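Local coordinates for SnoaL-like domain-containing protein (Agrobacterium tumefaciens str. C58, PDB 3DXO), which is an uncharacterised member of the SnoaL-like family in the NTF2 clan, and is possibly an isomerase, at residues 15-20 / 64-69. Sequence-based numbering, arbitrary orientation.
Sequences AWNEED and GYRFVL
Asn17 uses both ends of its side-chain amide to grip the backbone of Phe67. Asn17 OD1 accepts the backbone N-H of Phe67, 3.0 Å from Phe67 N, in the carbonyl plane and on a lone pair. Asn17 ND2 donates an N-H to Phe67 O at 3.0 Å; that bond is almost straight (178°) and lies in the plane of the Asn17 amide, though tilted from the Phe67 carbonyl plane. Two bonds to one residue fix the rotation of the carboxamide. With CG anti to the carbonyl carbon (chi1 -74°), the amide reaches this strand edge from helix 3-17. Asn17 OD1 also lies at the edge of the Phe67 ring, 3.5 Å from Phe67 CD1.

Beside these two hydrogen bonds the Phe67 ring packs against Trp16. The pair is T-shaped: the six-membered part of the indole points its edge at the phenyl face, with centroids 5.5 Å apart and planes at 66°. Trp16 CB packs 3.9 Å from Phe67 CD1. A PEG, probably from the crystallisation liquor, lies about 3 Å from the Trp16 side chain, consistent with Trp16 bordering the pocket of NTF2-like folds.

The contact joins the C-terminal part of helix 3-17 to strand 66-76, an outermost strand of the sheet within this chain. That strand pairs with strand 79-87, whose Trp84 meets Phe67 edge-to-face, while helix 47-61 packs against Trp16 through Met54, Ile55 and Ala58.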
loop_
_atom_site.group_PDB
_atom_site.type_symbol
_atom_site.label_atom_id
_atom_site.label_comp_id
_atom_site.label_asym_id
_atom_site.label_seq_id
_atom_site.Cartn_x
_atom_site.Cartn_y
_atom_site.Cartn_z
ATOM N N ALA B 15 -3.923 -17.204 -8.252
ATOM C CA ALA B 15 -5.290 -17.372 -7.833
ATOM C C ALA B 15 -6.183 -16.542 -8.734
ATOM O O ALA B 15 -7.207 -17.028 -9.136
ATOM C CB ALA B 15 -5.473 -16.984 -6.369
ATOM N N TRP B 16 -5.813 -15.303 -9.054
ATOM C CA TRP B 16 -6.668 -14.472 -9.917
ATOM C C TRP B 16 -6.717 -14.960 -11.358
ATOM O O TRP B 16 -7.664 -14.699 -12.065
ATOM C CB TRP B 16 -6.234 -13.000 -9.911
ATOM C CG TRP B 16 -6.694 -12.259 -8.713
ATOM C CD1 TRP B 16 -6.049 -12.155 -7.526
ATOM C CD2 TRP B 16 -7.922 -11.526 -8.570
ATOM N NE1 TRP B 16 -6.781 -11.385 -6.654
ATOM C CE2 TRP B 16 -7.936 -10.988 -7.265
ATOM C CE3 TRP B 16 -8.978 -11.226 -9.435
ATOM C CZ2 TRP B 16 -8.972 -10.197 -6.795
ATOM C CZ3 TRP B 16 -10.011 -10.440 -8.973
ATOM C CH2 TRP B 16 -10.012 -9.941 -7.663
ATOM N N ASN B 17 -5.686 -15.649 -11.804
ATOM C CA ASN B 17 -5.627 -16.114 -13.192
ATOM C C ASN B 17 -6.102 -17.525 -13.399
ATOM O O ASN B 17 -6.092 -18.027 -14.515
ATOM C CB ASN B 17 -4.193 -16.011 -13.701
ATOM C CG ASN B 17 -3.791 -14.608 -13.974
ATOM O OD1 ASN B 17 -4.521 -13.865 -14.635
ATOM N ND2 ASN B 17 -2.600 -14.228 -13.507
ATOM N N GLU B 18 -6.458 -18.191 -12.308
ATOM C CA GLU B 18 -6.944 -19.551 -12.374
ATOM C C GLU B 18 -8.346 -19.559 -12.996
ATOM O O GLU B 18 -9.311 -18.917 -12.520
ATOM C CB GLU B 18 -6.918 -20.212 -11.005
ATOM C CG GLU B 18 -7.585 -21.570 -10.974
ATOM C CD GLU B 18 -7.041 -22.541 -12.009
ATOM O OE1 GLU B 18 -5.837 -22.589 -12.207
ATOM O OE2 GLU B 18 -7.819 -23.270 -12.628
ATOM N N GLU B 19 -8.407 -20.319 -14.075
ATOM C CA GLU B 19 -9.581 -20.499 -14.914
ATOM C C GLU B 19 -10.710 -21.305 -14.229
ATOM O O GLU B 19 -11.868 -20.956 -14.324
ATOM C CB GLU B 19 -9.066 -21.157 -16.198
ATOM C CG GLU B 19 -10.045 -21.500 -17.211
ATOM C CD GLU B 19 -10.655 -22.883 -17.023
ATOM O OE1 GLU B 19 -9.964 -23.860 -16.674
ATOM O OE2 GLU B 19 -11.869 -22.978 -17.289
ATOM N N ASP B 20 -10.355 -22.370 -13.521
ATOM C CA ASP B 20 -11.336 -23.251 -12.877
ATOM C C ASP B 20 -11.694 -22.744 -11.493
ATOM O O ASP B 20 -10.809 -22.461 -10.685
ATOM C CB ASP B 20 -10.765 -24.626 -12.749
ATOM C CG ASP B 20 -11.786 -25.626 -12.386
ATOM O OD1 ASP B 20 -12.668 -25.902 -13.212
ATOM O OD2 ASP B 20 -11.680 -26.199 -11.305
ATOM N N GLY B 64 -11.845 -13.693 -20.167
ATOM C CA GLY B 64 -10.682 -13.669 -21.040
ATOM C C GLY B 64 -9.565 -12.738 -20.572
ATOM O O GLY B 64 -8.435 -12.835 -21.079
ATOM N N TYR B 65 -9.831 -11.844 -19.612
ATOM C CA TYR B 65 -8.794 -10.932 -19.130
ATOM C C TYR B 65 -7.756 -11.650 -18.270
ATOM O O TYR B 65 -8.007 -12.717 -17.750
ATOM C CB TYR B 65 -9.396 -9.738 -18.394
ATOM C CG TYR B 65 -10.055 -8.730 -19.341
ATOM C CD1 TYR B 65 -11.289 -8.989 -19.902
ATOM C CD2 TYR B 65 -9.414 -7.541 -19.704
ATOM C CE1 TYR B 65 -11.867 -8.114 -20.795
ATOM C CE2 TYR B 65 -10.006 -6.648 -20.589
ATOM C CZ TYR B 65 -11.230 -6.938 -21.129
ATOM O OH TYR B 65 -11.844 -6.070 -22.006
ATOM N N ARG B 66 -6.554 -11.096 -18.189
ATOM C CA ARG B 66 -5.506 -11.684 -17.389
ATOM C C ARG B 66 -4.831 -10.612 -16.567
ATOM O O ARG B 66 -4.913 -9.441 -16.890
ATOM C CB ARG B 66 -4.489 -12.290 -18.295
ATOM C CG ARG B 66 -4.907 -13.536 -18.972
ATOM C CD ARG B 66 -4.090 -13.715 -20.230
ATOM N NE ARG B 66 -2.683 -13.530 -19.907
ATOM C CZ ARG B 66 -1.756 -13.114 -20.770
ATOM N NH1 ARG B 66 -2.099 -12.797 -22.044
ATOM N NH2 ARG B 66 -0.484 -12.986 -20.342
ATOM N N PHE B 67 -4.139 -11.022 -15.512
ATOM C CA PHE B 67 -3.420 -10.093 -14.620
ATOM C C PHE B 67 -1.935 -10.458 -14.641
ATOM O O PHE B 67 -1.572 -11.475 -14.097
ATOM C CB PHE B 67 -4.012 -10.196 -13.202
ATOM C CG PHE B 67 -5.506 -10.089 -13.176
ATOM C CD1 PHE B 67 -6.295 -11.212 -13.322
ATOM C CD2 PHE B 67 -6.117 -8.865 -13.084
ATOM C CE1 PHE B 67 -7.681 -11.123 -13.333
ATOM C CE2 PHE B 67 -7.511 -8.755 -13.085
ATOM C CZ PHE B 67 -8.291 -9.885 -13.216
ATOM N N VAL B 68 -1.095 -9.634 -15.258
ATOM C CA VAL B 68 0.306 -9.952 -15.431
ATOM C C VAL B 68 1.168 -9.040 -14.572
ATOM O O VAL B 68 0.976 -7.819 -14.523
ATOM C CB VAL B 68 0.705 -9.797 -16.912
ATOM C CG1 VAL B 68 2.150 -10.111 -17.105
ATOM C CG2 VAL B 68 -0.182 -10.663 -17.773
ATOM N N LEU B 69 2.151 -9.645 -13.923
ATOM C CA LEU B 69 3.020 -8.929 -13.024
ATOM C C LEU B 69 3.796 -7.865 -13.805
ATOM O O LEU B 69 4.156 -8.093 -14.943
ATOM C CB LEU B 69 3.963 -9.921 -12.337
ATOM C CG LEU B 69 4.862 -9.504 -11.170
ATOM C CD1 LEU B 69 4.062 -9.094 -9.923
ATOM C CD2 LEU B 69 5.774 -10.667 -10.860
#